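Side-chain contacts in DUF115 domain-containing protein (Magnetospirillum magneticum AMB-1, PDB 5MU5), which is a Maf glycosyltransferase involved in bacterial flagella formation and probably transfers sugar to flagellin: residues Met321-Gly326 with Tyr367-Leu372; Ile80-Leu85 with Asp231-Gly236; Asp44-Val49 with Gly60-Ile65; Gln114-Ser119 with Val207-Leu212. All blocks are in the same frame, centred on the assembly; numbering follows the deposited sequence.

Contact 1: residues Met321-Gly326 with Tyr367-Leu372; sequences MLLENG and YFRPAL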
loop_
_atom_site.group_PDB
_atom_site.type_symbol
_atom_site.label_atom_id
_atom_site.label_comp_id
_atom_site.label_asym_id
_atom_site.label_seq_id
_atom_site.Cartn_x
_atom_site.Cartn_y
_atom_site.Cartn_z
ATOM N N MET A 321 15.996 18.419 -4.524
ATOM C CA MET A 321 14.836 17.624 -4.128
ATOM C C MET A 321 15.079 16.923 -2.808
ATOM O O MET A 321 16.201 16.433 -2.538
ATOM C CB MET A 321 14.506 16.574 -5.170
ATOM C CG MET A 321 14.425 17.076 -6.590
ATOM S SD MET A 321 13.095 18.227 -6.919
ATOM C CE MET A 321 11.702 17.275 -6.282
ATOM N N LEU A 322 14.033 16.892 -1.986
ATOM C CA LEU A 322 14.067 16.152 -0.744
ATOM C C LEU A 322 12.723 15.466 -0.544
ATOM O O LEU A 322 11.680 16.126 -0.597
ATOM C CB LEU A 322 14.362 17.070 0.426
ATOM C CG LEU A 322 14.645 16.365 1.744
ATOM C CD1 LEU A 322 15.896 15.493 1.654
ATOM C CD2 LEU A 322 14.773 17.388 2.873
ATOM N N LEU A 323 12.762 14.155 -0.297
ATOM C CA LEU A 323 11.555 13.350 -0.064
ATOM C C LEU A 323 11.382 13.021 1.415
ATOM O O LEU A 323 10.323 13.234 1.972
ATOM C CB LEU A 323 11.635 12.043 -0.852
ATOM C CG LEU A 323 10.522 10.990 -0.655
ATOM C CD1 LEU A 323 9.189 11.533 -1.122
ATOM C CD2 LEU A 323 10.849 9.701 -1.401
ATOM N N GLU A 324 12.442 12.510 2.030
ATOM C CA GLU A 324 12.380 11.980 3.386
ATOM C C GLU A 324 12.138 12.992 4.487
ATOM O O GLU A 324 12.682 14.096 4.490
ATOM C CB GLU A 324 13.689 11.279 3.762
ATOM C CG GLU A 324 14.080 10.047 2.962
ATOM C CD GLU A 324 15.278 9.324 3.604
ATOM O OE1 GLU A 324 15.110 8.770 4.724
ATOM O OE2 GLU A 324 16.387 9.302 3.002
ATOM N N ASN A 325 11.339 12.555 5.449
ATOM C CA ASN A 325 11.166 13.247 6.706
ATOM C C ASN A 325 12.363 12.882 7.601
ATOM O O ASN A 325 13.071 11.933 7.329
ATOM C CB ASN A 325 9.853 12.774 7.368
ATOM C CG ASN A 325 9.799 13.098 8.857
ATOM O OD1 ASN A 325 10.107 12.233 9.700
ATOM N ND2 ASN A 325 9.465 14.355 9.189
ATOM N N GLY A 326 12.595 13.623 8.670
ATOM C CA GLY A 326 13.609 13.198 9.633
ATOM C C GLY A 326 14.863 14.033 9.737
ATOM O O GLY A 326 15.282 14.703 8.796
ATOM N N TYR A 367 5.405 20.131 -2.054
ATOM C CA TYR A 367 4.295 19.419 -2.664
ATOM C C TYR A 367 3.703 18.576 -1.528
ATOM O O TYR A 367 4.359 18.335 -0.502
ATOM C CB TYR A 367 4.745 18.573 -3.838
ATOM C CG TYR A 367 5.488 17.326 -3.450
ATOM C CD1 TYR A 367 6.839 17.341 -3.238
ATOM C CD2 TYR A 367 4.811 16.126 -3.282
ATOM C CE1 TYR A 367 7.516 16.181 -2.859
ATOM C CE2 TYR A 367 5.471 14.972 -2.918
ATOM C CZ TYR A 367 6.818 15.004 -2.701
ATOM O OH TYR A 367 7.452 13.833 -2.358
ATOM N N PHE A 368 2.463 18.157 -1.699
ATOM C CA PHE A 368 1.781 17.402 -0.668
ATOM C C PHE A 368 1.838 15.921 -0.936
ATOM O O PHE A 368 1.326 15.421 -1.934
ATOM C CB PHE A 368 0.362 17.925 -0.465
ATOM C CG PHE A 368 0.365 19.252 0.165
ATOM C CD1 PHE A 368 0.515 20.378 -0.603
ATOM C CD2 PHE A 368 0.372 19.368 1.542
ATOM C CE1 PHE A 368 0.613 21.613 -0.015
ATOM C CE2 PHE A 368 0.438 20.607 2.147
ATOM C CZ PHE A 368 0.564 21.733 1.363
ATOM N N ARG A 369 2.518 15.228 -0.033
ATOM C CA ARG A 369 2.671 13.812 -0.166
ATOM C C ARG A 369 1.401 13.086 0.301
ATOM O O ARG A 369 0.987 13.243 1.432
ATOM C CB ARG A 369 3.890 13.334 0.599
ATOM C CG ARG A 369 4.281 11.999 0.070
ATOM C CD ARG A 369 5.458 11.385 0.755
ATOM N NE ARG A 369 5.741 10.139 0.048
ATOM C CZ ARG A 369 6.722 9.312 0.355
ATOM N NH1 ARG A 369 7.530 9.608 1.356
ATOM N NH2 ARG A 369 6.893 8.196 -0.348
ATOM N N PRO A 370 0.789 12.292 -0.583
ATOM C CA PRO A 370 -0.497 11.687 -0.261
ATOM C C PRO A 370 -0.443 10.535 0.748
ATOM O O PRO A 370 0.634 10.115 1.162
ATOM C CB PRO A 370 -1.011 11.205 -1.631
ATOM C CG PRO A 370 0.201 11.035 -2.475
ATOM C CD PRO A 370 1.229 11.995 -1.960
ATOM N N ALA A 371 -1.618 10.073 1.173
ATOM C CA ALA A 371 -1.730 8.876 2.014
ATOM C C ALA A 371 -1.096 9.025 3.403
ATOM O O ALA A 371 -0.476 8.096 3.922
ATOM C CB ALA A 371 -1.140 7.658 1.279
ATOM N N LEU A 372 -1.268 10.193 4.003
ATOM C CA LEU A 372 -0.724 10.477 5.327
ATOM C C LEU A 372 -1.694 11.400 6.025
ATOM O O LEU A 372 -2.493 12.047 5.371
ATOM C CB LEU A 372 0.647 11.166 5.229
ATOM C CG LEU A 372 1.806 10.383 4.600
ATOM C CD1 LEU A 372 2.999 11.289 4.292
ATOM C CD2 LEU A 372 2.252 9.243 5.494
#

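Contact 2: residues Ile80-Leu85 with Asp231-Gly236; sequences ISAAPL and DAQLIG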
loop_
_atom_site.group_PDB
_atom_site.type_symbol
_atom_site.label_atom_id
_atom_site.label_comp_id
_atom_site.label_asym_id
_atom_site.label_seq_id
_atom_site.Cartn_x
_atom_site.Cartn_y
_atom_site.Cartn_z
ATOM N N ILE A 80 -3.696 -19.960 5.634
ATOM C CA ILE A 80 -2.656 -18.963 5.821
ATOM C C ILE A 80 -2.243 -19.070 7.295
ATOM O O ILE A 80 -3.104 -19.160 8.163
ATOM C CB ILE A 80 -3.186 -17.538 5.538
ATOM C CG1 ILE A 80 -3.637 -17.386 4.075
ATOM C CG2 ILE A 80 -2.157 -16.478 5.874
ATOM C CD1 ILE A 80 -2.573 -17.642 3.032
ATOM N N SER A 81 -0.939 -19.085 7.565
ATOM C CA SER A 81 -0.388 -19.050 8.932
ATOM C C SER A 81 0.602 -17.896 9.051
ATOM O O SER A 81 1.822 -18.099 8.927
ATOM C CB SER A 81 0.330 -20.346 9.279
ATOM O OG SER A 81 -0.555 -21.442 9.146
ATOM N N ALA A 82 0.075 -16.695 9.305
ATOM C CA ALA A 82 0.902 -15.478 9.442
ATOM C C ALA A 82 1.220 -15.119 10.902
ATOM O O ALA A 82 0.361 -14.573 11.594
ATOM C CB ALA A 82 0.211 -14.298 8.757
ATOM N N ALA A 83 2.446 -15.403 11.359
ATOM C CA ALA A 83 2.877 -15.012 12.720
ATOM C C ALA A 83 2.905 -13.472 12.815
ATOM O O ALA A 83 3.074 -12.802 11.796
ATOM C CB ALA A 83 4.234 -15.610 13.062
ATOM N N PRO A 84 2.766 -12.906 14.034
ATOM C CA PRO A 84 2.555 -11.453 14.168
ATOM C C PRO A 84 3.756 -10.471 14.100
ATOM O O PRO A 84 3.518 -9.260 14.146
ATOM C CB PRO A 84 1.857 -11.323 15.539
ATOM C CG PRO A 84 1.937 -12.673 16.182
ATOM C CD PRO A 84 2.835 -13.545 15.356
ATOM N N LEU A 85 5.001 -10.947 13.990
ATOM C CA LEU A 85 6.168 -10.036 13.897
ATOM C C LEU A 85 7.174 -10.492 12.837
ATOM O O LEU A 85 6.883 -10.428 11.639
ATOM C CB LEU A 85 6.868 -9.866 15.263
ATOM C CG LEU A 85 6.319 -8.844 16.290
ATOM C CD1 LEU A 85 4.915 -9.191 16.793
ATOM C CD2 LEU A 85 7.264 -8.696 17.483
ATOM N N ASP A 231 1.481 -13.833 -1.047
ATOM C CA ASP A 231 0.933 -12.462 -1.012
ATOM C C ASP A 231 0.201 -12.080 0.284
ATOM O O ASP A 231 0.118 -10.895 0.624
ATOM C CB ASP A 231 -0.126 -12.264 -2.125
ATOM C CG ASP A 231 0.460 -12.117 -3.532
ATOM O OD1 ASP A 231 1.692 -11.965 -3.688
ATOM O OD2 ASP A 231 -0.363 -12.130 -4.491
ATOM N N ALA A 232 -0.384 -13.069 0.959
ATOM C CA ALA A 232 -1.336 -12.802 2.051
ATOM C C ALA A 232 -0.770 -11.958 3.180
ATOM O O ALA A 232 -1.396 -11.000 3.591
ATOM C CB ALA A 232 -1.913 -14.105 2.601
ATOM N N GLN A 233 0.408 -12.320 3.656
ATOM C CA GLN A 233 1.092 -11.575 4.707
ATOM C C GLN A 233 1.372 -10.078 4.403
ATOM O O GLN A 233 1.390 -9.244 5.311
ATOM C CB GLN A 233 2.421 -12.266 4.996
ATOM C CG GLN A 233 2.257 -13.667 5.582
ATOM C CD GLN A 233 3.593 -14.356 5.809
ATOM O OE1 GLN A 233 4.577 -14.128 5.081
ATOM N NE2 GLN A 233 3.640 -15.204 6.825
ATOM N N LEU A 234 1.579 -9.737 3.135
ATOM C CA LEU A 234 1.908 -8.358 2.757
ATOM C C LEU A 234 0.691 -7.440 2.597
ATOM O O LEU A 234 0.840 -6.219 2.602
ATOM C CB LEU A 234 2.694 -8.347 1.440
ATOM C CG LEU A 234 4.134 -8.867 1.417
ATOM C CD1 LEU A 234 4.246 -10.261 2.020
ATOM C CD2 LEU A 234 4.628 -8.879 -0.027
ATOM N N ILE A 235 -0.500 -8.016 2.435
ATOM C CA ILE A 235 -1.691 -7.219 2.120
ATOM C C ILE A 235 -2.064 -6.230 3.210
ATOM O O ILE A 235 -2.479 -5.119 2.909
ATOM C CB ILE A 235 -2.926 -8.086 1.800
ATOM C CG1 ILE A 235 -2.694 -8.866 0.514
ATOM C CG2 ILE A 235 -4.149 -7.196 1.597
ATOM C CD1 ILE A 235 -3.723 -9.933 0.224
ATOM N N GLY A 236 -1.910 -6.629 4.464
ATOM C CA GLY A 236 -2.259 -5.761 5.585
ATOM C C GLY A 236 -1.120 -4.919 6.138
ATOM O O GLY A 236 -1.137 -4.569 7.315
#

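Contact 3: residues Asp44-Val49 with Gly60-Ile65; sequences DGDLDV and GGRKRI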
loop_
_atom_site.group_PDB
_atom_site.type_symbol
_atom_site.label_atom_id
_atom_site.label_comp_id
_atom_site.label_asym_id
_atom_site.label_seq_id
_atom_site.Cartn_x
_atom_site.Cartn_y
_atom_site.Cartn_z
ATOM N N ASP A 44 -24.033 -41.455 -11.010
ATOM C CA ASP A 44 -24.260 -41.361 -9.568
ATOM C C ASP A 44 -25.533 -40.552 -9.238
ATOM O O ASP A 44 -25.942 -40.487 -8.082
ATOM C CB ASP A 44 -23.064 -40.674 -8.890
ATOM C CG ASP A 44 -21.728 -41.343 -9.204
ATOM O OD1 ASP A 44 -21.697 -42.573 -9.419
ATOM O OD2 ASP A 44 -20.704 -40.625 -9.229
ATOM N N GLY A 45 -26.142 -39.920 -10.245
ATOM C CA GLY A 45 -27.325 -39.074 -10.044
ATOM C C GLY A 45 -26.997 -37.652 -9.590
ATOM O O GLY A 45 -27.894 -36.887 -9.250
ATOM N N ASP A 46 -25.711 -37.301 -9.581
ATOM C CA ASP A 46 -25.260 -35.968 -9.187
ATOM C C ASP A 46 -25.237 -35.110 -10.431
ATOM O O ASP A 46 -24.995 -35.617 -11.543
ATOM C CB ASP A 46 -23.847 -36.011 -8.613
ATOM C CG ASP A 46 -23.694 -37.028 -7.512
ATOM O OD1 ASP A 46 -24.527 -37.007 -6.581
ATOM O OD2 ASP A 46 -22.737 -37.837 -7.585
ATOM N N LEU A 47 -25.486 -33.819 -10.256
ATOM C CA LEU A 47 -25.428 -32.914 -11.387
ATOM C C LEU A 47 -23.958 -32.718 -11.745
ATOM O O LEU A 47 -23.107 -32.670 -10.861
ATOM C CB LEU A 47 -26.111 -31.583 -11.077
ATOM C CG LEU A 47 -27.643 -31.628 -11.045
ATOM C CD1 LEU A 47 -28.175 -30.309 -10.510
ATOM C CD2 LEU A 47 -28.223 -31.921 -12.427
ATOM N N ASP A 48 -23.677 -32.623 -13.042
ATOM C CA ASP A 48 -22.315 -32.504 -13.538
ATOM C C ASP A 48 -22.302 -31.603 -14.768
ATOM O O ASP A 48 -23.347 -31.338 -15.353
ATOM C CB ASP A 48 -21.763 -33.901 -13.873
ATOM C CG ASP A 48 -20.231 -33.961 -13.869
ATOM O OD1 ASP A 48 -19.564 -32.901 -13.856
ATOM O OD2 ASP A 48 -19.667 -35.081 -13.858
ATOM N N VAL A 49 -21.121 -31.111 -15.131
ATOM C CA VAL A 49 -20.938 -30.269 -16.316
ATOM C C VAL A 49 -20.153 -31.020 -17.389
ATOM O O VAL A 49 -18.993 -31.379 -17.192
ATOM C CB VAL A 49 -20.219 -28.963 -15.973
ATOM C CG1 VAL A 49 -20.106 -28.079 -17.201
ATOM C CG2 VAL A 49 -20.969 -28.228 -14.875
ATOM N N GLY A 60 -18.168 -40.290 -9.007
ATOM C CA GLY A 60 -17.582 -40.113 -7.680
ATOM C C GLY A 60 -16.831 -38.795 -7.465
ATOM O O GLY A 60 -16.136 -38.647 -6.473
ATOM N N GLY A 61 -16.959 -37.843 -8.384
ATOM C CA GLY A 61 -16.274 -36.558 -8.253
ATOM C C GLY A 61 -16.853 -35.699 -7.140
ATOM O O GLY A 61 -16.121 -35.037 -6.404
ATOM N N ARG A 62 -18.176 -35.710 -7.025
ATOM C CA ARG A 62 -18.862 -34.990 -5.977
ATOM C C ARG A 62 -18.399 -35.490 -4.619
ATOM O O ARG A 62 -17.981 -34.708 -3.771
ATOM C CB ARG A 62 -20.376 -35.159 -6.093
ATOM C CG ARG A 62 -21.121 -34.541 -4.926
ATOM C CD ARG A 62 -22.620 -34.656 -5.062
ATOM N NE ARG A 62 -23.273 -33.819 -4.072
ATOM C CZ ARG A 62 -24.564 -33.524 -4.064
ATOM N NH1 ARG A 62 -25.383 -34.007 -4.999
ATOM N NH2 ARG A 62 -25.039 -32.738 -3.109
ATOM N N LYS A 63 -18.482 -36.794 -4.414
ATOM C CA LYS A 63 -18.052 -37.394 -3.162
ATOM C C LYS A 63 -16.600 -37.048 -2.837
ATOM O O LYS A 63 -16.281 -36.797 -1.693
ATOM C CB LYS A 63 -18.215 -38.909 -3.231
ATOM C CG LYS A 63 -17.817 -39.646 -1.966
ATOM C CD LYS A 63 -18.002 -41.134 -2.183
ATOM C CE LYS A 63 -17.630 -41.942 -0.956
ATOM N NZ LYS A 63 -17.898 -43.382 -1.212
ATOM N N ARG A 64 -15.730 -37.047 -3.841
ATOM C CA ARG A 64 -14.318 -36.742 -3.641
ATOM C C ARG A 64 -14.123 -35.304 -3.139
ATOM O O ARG A 64 -13.442 -35.072 -2.140
ATOM C CB ARG A 64 -13.533 -36.975 -4.940
ATOM C CG ARG A 64 -12.041 -36.638 -4.872
ATOM C CD ARG A 64 -11.260 -37.084 -6.115
ATOM N NE ARG A 64 -9.853 -37.384 -5.779
ATOM C CZ ARG A 64 -9.276 -38.599 -5.773
ATOM N NH1 ARG A 64 -9.936 -39.699 -6.141
ATOM N NH2 ARG A 64 -7.998 -38.718 -5.421
ATOM N N ILE A 65 -14.756 -34.349 -3.817
ATOM C CA ILE A 65 -14.614 -32.946 -3.461
ATOM C C ILE A 65 -15.221 -32.669 -2.079
ATOM O O ILE A 65 -14.659 -31.897 -1.286
ATOM C CB ILE A 65 -15.194 -31.995 -4.558
ATOM C CG1 ILE A 65 -14.627 -30.595 -4.410
ATOM C CG2 ILE A 65 -16.711 -31.882 -4.522
ATOM C CD1 ILE A 65 -13.117 -30.541 -4.549
#

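Contact 4: residues Gln114-Ser119 with Val207-Leu212; sequences QHPEES and VDWTRL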
loop_
_atom_site.group_PDB
_atom_site.type_symbol
_atom_site.label_atom_id
_atom_site.label_comp_id
_atom_site.label_asym_id
_atom_site.label_seq_id
_atom_site.Cartn_x
_atom_site.Cartn_y
_atom_site.Cartn_z
ATOM N N GLN A 114 0.890 -23.713 18.364
ATOM C CA GLN A 114 1.480 -23.224 17.125
ATOM C C GLN A 114 0.360 -22.959 16.115
ATOM O O GLN A 114 0.341 -21.944 15.462
ATOM C CB GLN A 114 2.451 -24.258 16.554
ATOM C CG GLN A 114 3.297 -23.710 15.405
ATOM C CD GLN A 114 3.957 -24.791 14.542
ATOM O OE1 GLN A 114 4.012 -25.968 14.902
ATOM N NE2 GLN A 114 4.463 -24.381 13.390
ATOM N N HIS A 115 -0.578 -23.891 16.002
ATOM C CA HIS A 115 -1.668 -23.785 15.043
ATOM C C HIS A 115 -2.971 -23.854 15.803
ATOM O O HIS A 115 -3.052 -24.526 16.824
ATOM C CB HIS A 115 -1.608 -24.933 14.009
ATOM C CG HIS A 115 -0.357 -24.941 13.181
ATOM N ND1 HIS A 115 0.093 -23.823 12.507
ATOM C CD2 HIS A 115 0.523 -25.933 12.894
ATOM C CE1 HIS A 115 1.205 -24.119 11.857
ATOM N NE2 HIS A 115 1.489 -25.392 12.080
ATOM N N PRO A 116 -4.005 -23.162 15.316
ATOM C CA PRO A 116 -5.272 -23.309 16.019
ATOM C C PRO A 116 -5.808 -24.760 15.990
ATOM O O PRO A 116 -5.615 -25.481 15.008
ATOM C CB PRO A 116 -6.212 -22.391 15.226
ATOM C CG PRO A 116 -5.322 -21.431 14.537
ATOM C CD PRO A 116 -4.118 -22.237 14.186
ATOM N N GLU A 117 -6.473 -25.169 17.063
ATOM C CA GLU A 117 -7.184 -26.451 17.093
ATOM C C GLU A 117 -8.644 -26.306 16.673
ATOM O O GLU A 117 -9.382 -27.283 16.650
ATOM C CB GLU A 117 -7.116 -27.085 18.479
ATOM C CG GLU A 117 -5.950 -28.051 18.630
ATOM C CD GLU A 117 -5.795 -28.586 20.050
ATOM O OE1 GLU A 117 -6.695 -28.356 20.894
ATOM O OE2 GLU A 117 -4.766 -29.242 20.322
ATOM N N GLU A 118 -9.048 -25.095 16.324
ATOM C CA GLU A 118 -10.415 -24.805 15.943
ATOM C C GLU A 118 -10.471 -24.373 14.467
ATOM O O GLU A 118 -9.533 -23.785 13.941
ATOM C CB GLU A 118 -10.967 -23.693 16.857
ATOM C CG GLU A 118 -10.114 -22.408 16.879
ATOM C CD GLU A 118 -10.710 -21.264 17.694
ATOM O OE1 GLU A 118 -11.620 -21.506 18.527
ATOM O OE2 GLU A 118 -10.261 -20.107 17.490
ATOM N N SER A 119 -11.565 -24.693 13.796
ATOM C CA SER A 119 -11.821 -24.167 12.457
ATOM C C SER A 119 -12.291 -22.738 12.649
ATOM O O SER A 119 -12.889 -22.422 13.673
ATOM C CB SER A 119 -12.907 -24.964 11.725
ATOM O OG SER A 119 -12.370 -26.133 11.147
ATOM N N VAL A 207 -5.794 -11.847 7.946
ATOM C CA VAL A 207 -5.677 -12.966 7.022
ATOM C C VAL A 207 -5.307 -14.255 7.718
ATOM O O VAL A 207 -5.398 -15.297 7.111
ATOM C CB VAL A 207 -4.647 -12.727 5.897
ATOM C CG1 VAL A 207 -5.182 -11.682 4.940
ATOM C CG2 VAL A 207 -3.268 -12.359 6.454
ATOM N N ASP A 208 -4.870 -14.193 8.974
ATOM C CA ASP A 208 -4.463 -15.410 9.667
ATOM C C ASP A 208 -5.558 -16.487 9.670
ATOM O O ASP A 208 -6.695 -16.225 10.008
ATOM C CB ASP A 208 -4.014 -15.127 11.094
ATOM C CG ASP A 208 -3.663 -16.398 11.839
ATOM O OD1 ASP A 208 -2.672 -17.051 11.483
ATOM O OD2 ASP A 208 -4.389 -16.770 12.773
ATOM N N TRP A 209 -5.178 -17.698 9.278
ATOM C CA TRP A 209 -6.043 -18.876 9.314
ATOM C C TRP A 209 -7.146 -18.824 8.268
ATOM O O TRP A 209 -8.174 -19.498 8.393
ATOM C CB TRP A 209 -6.589 -19.117 10.716
ATOM C CG TRP A 209 -6.838 -20.574 11.065
ATOM C CD1 TRP A 209 -8.019 -21.135 11.470
ATOM C CD2 TRP A 209 -5.878 -21.641 11.035
ATOM N NE1 TRP A 209 -7.849 -22.485 11.693
ATOM C CE2 TRP A 209 -6.540 -22.812 11.433
ATOM C CE3 TRP A 209 -4.518 -21.711 10.732
ATOM C CZ2 TRP A 209 -5.886 -24.035 11.529
ATOM C CZ3 TRP A 209 -3.875 -22.937 10.822
ATOM C CH2 TRP A 209 -4.555 -24.071 11.205
ATOM N N THR A 210 -6.919 -18.027 7.229
ATOM C CA THR A 210 -7.779 -18.007 6.057
ATOM C C THR A 210 -7.793 -19.416 5.432
ATOM O O THR A 210 -6.750 -20.003 5.165
ATOM C CB THR A 210 -7.247 -16.979 5.020
ATOM O OG1 THR A 210 -7.347 -15.646 5.556
ATOM C CG2 THR A 210 -8.005 -17.056 3.692
ATOM N N ARG A 211 -8.986 -19.963 5.237
ATOM C CA ARG A 211 -9.159 -21.235 4.569
ATOM C C ARG A 211 -8.946 -21.056 3.074
ATOM O O ARG A 211 -9.533 -20.165 2.454
ATOM C CB ARG A 211 -10.579 -21.765 4.823
ATOM C CG ARG A 211 -10.836 -23.189 4.331
ATOM C CD ARG A 211 -10.176 -24.230 5.209
ATOM N NE ARG A 211 -10.586 -25.590 4.837
ATOM C CZ ARG A 211 -11.675 -26.215 5.287
ATOM N NH1 ARG A 211 -12.508 -25.611 6.131
ATOM N NH2 ARG A 211 -11.937 -27.454 4.876
ATOM N N LEU A 212 -8.109 -21.915 2.505
ATOM C CA LEU A 212 -7.867 -21.966 1.076
ATOM C C LEU A 212 -8.417 -23.290 0.544
ATOM O O LEU A 212 -8.280 -24.320 1.206
ATOM C CB LEU A 212 -6.378 -21.908 0.822
ATOM C CG LEU A 212 -5.674 -20.698 1.433
ATOM C CD1 LEU A 212 -4.178 -20.854 1.272
ATOM C CD2 LEU A 212 -6.169 -19.430 0.766
#

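Contact 1: residues Met321-Gly326 with Tyr367-Leu372
Leu323 meets both Tyr367 and Arg369 through one methyl, CD1. The tight part of the contact is buried, between Leu323 and Tyr367. CD1 lies 3.1 Å from Tyr367 OH. It reaches the tyrosine at the ring edge, near the ring plane. Leu323 CG stands anti to the backbone N (chi1 175°), and this carries the branched end across to the other segment. The Tyr367 hydroxyl is hydrogen-bonded to Ser389 OG, so the methyl lies beside a hydroxyl that already has a polar partner. Thr396 of helix 393-404 also touches Leu323.

The more open side is at Arg369, which is partly exposed. Leu323 CD1 lies 3.5 Å from Arg369 NH1. It sits above one face of the guanidinium, shifted toward the rim of the group. The arginine chain is extended from CG to NE and crosses Leu323 at about a right angle. Neither pair is a hydrogen bond. The approach to the hydroxyl is close for a carbon and an oxygen, and that to the guanidinium is ordinary packing. Arg369 N is bonded to Asn351 OD1. Glu324, next after Leu323, starts away from the other segment and is exposed.

Both segments leave the carboxyl ends of parallel strands, 319-322 and 363-367, with strand 346-350 between them. This is consistent with a Rossmann-like alpha/beta fold, where that rim commonly holds the active site.

Contact 2: residues Ile80-Leu85 with Asp231-Gly236
Ile80 packs its side chain on Ala232. The contact lays a loop along the last turns of helix 219-235. It is loop-on-helix packing in an alpha/beta domain. The helix follows strand 211-214, an outermost strand of a four-stranded parallel sheet.

Ile80 carries the buried end. Its CG1 is anti to the carbonyl carbon (chi1 -63°), and the next torsion, -59°, brings CD1 to the helix. CD1 comes 3.6 Å from Ala232 CB. CG1 and CG2 of Ile80 follow at 4.0 and 4.1 Å from the same CB. One methyl is thus met by three carbons of the isoleucine. Phe228 and Met229, from the preceding turn of the helix, also touch Ile80.

The Ser81 side chain starts away from the helix and touches Trp209. Ala82 faces the helix again. Its CB rests against the aliphatic part of Gln233, 3.8 Å from CG. Pro84 belongs to another neighbour. It packs on Met603, Tyr607 and Tyr608 of helix 589-609, so the loop reaches the helical bundle as well as helix 219-235.

The contact therefore has a buried apolar end at Ile80 and a more open one at Gln233. No hydrogen bond crosses between the segments. The chain of Gln233 is extended beyond CG and brings its amide nitrogen beside the loop backbone, where NE2 lies 3.8 Å from Ala82 CA and 4.0 Å from Ser81 O.

Contact 3: residues Asp44-Val49 with Gly60-Ile65
Gly60 N donates a short, nearly straight bond to Asp44 OD2, 2.6 Å long with an angle of 165°. The donor meets the oxygen close to the line of its C-O bond. Asp46 and Arg62 form the second pair, a salt bridge with a weak hydrogen bond from Arg62 NH1 to Asp46 OD1 at 3.5 Å. The carboxylate and guanidinium planes stand 71° apart. They are not coplanar, as a two-pronged bridge requires; one oxygen, OD1, lies at the guanidinium edge. Arg62 CG is anti to the backbone N (chi1 174°) and the chain is extended, which lays CD and NH1 beside Asp46. Arg62 CD is 3.4 Å from Asp46 OD1.

Farther out, Glu66 OE2 forms a salt bridge with Arg62 NE. The guanidinium thus has two acidic partners, Glu66 at NE and Asp46, weakly, at NH1. Asn42 OD1 accepts from Asp46 N. An alanine in place of Asp46 would probably leave Arg62 NH1 without this carboxylate and the arginine chain less well packed. Asp48 takes backbone bonds from Tyr57 and Gly58, and so links the strand to the chain just before Gly60.

Gly60 is the N-cap residue of helix 61-71 and has positive phi. Residues 44-46 lie in the hairpin turn between strands 38-41 and 47-51 of a three-stranded antiparallel sheet. The contact ties that turn to the first turn of helix 61-71, at the protein surface.

Contact 4: residues Gln114-Ser119 with Val207-Leu212
Trp209 and Pro116 meet face-on and bury most of the surface here. The proline ring lies over one face of the indole. Pro116 CD is 3.3 Å from the centroid of the six-membered ring and only 6° off its normal, a CH-pi contact. Pro116 CG spans the ring fusion, 3.6 Å from both CD2 and CE2 of Trp209. The two side chains come from opposite directions. Trp209 CG is turned well off the fully anti position (chi1 -149°), and this helps to set the indole under the proline.

The indole is also held by its nitrogen. Trp209 NE1 donates to Glu118 O at 3.1 Å. The donor lies in the carbonyl plane, but the oxygen is tilted out of the indole plane and the bond is bent to 138°. Ser119 CA lies near the plane at the indole edge, 4.4 Å from Trp209 NE1. The Ser119 hydroxyl is bonded to Ala73 O. Arg79 adds a cation-pi contact to Trp209.

A type II turn from Val207 to Thr210 presents the tryptophan. Trp209 is its third residue and has positive phi. Thr210 N donates to Val207 O and closes the turn; Thr210 OG1 adds a second, short bond. A leucine in place of Trp209 would probably lose the flat surface under Pro116 and leave Glu118 O without its indole donor.

The turn leads into strand 211-214, which pairs with strand 123-127 at one end of the four-stranded parallel sheet. The loop 114-119 runs toward strand 123-127. Arg611, just after helix 589-609, touches Pro116.

Contact 3 comes first along the chain, and contact 1 comes last. Contact 4 falls within the span between the two segments of contact 2. These two have centres about 12 Å apart and touch, with probable hydrogen bonds joining Ile80 to Trp209 and Thr210. Strand 211-214 and helix 219-235 follow each other and link them. Contact 3 belongs to the same Maf N-terminal domain but lies farther out, its centre about 28 Å from that of contact 4 and about 35 Å from that of contact 2. Contact 1 is in the MptE-like region, about 28 Å from contact 2 between centres. Contacts 2 and 4 join around the four-stranded parallel sheet, contact 3 adjoins the small antiparallel sheet, and contact 1 lies on the large mixed sheet.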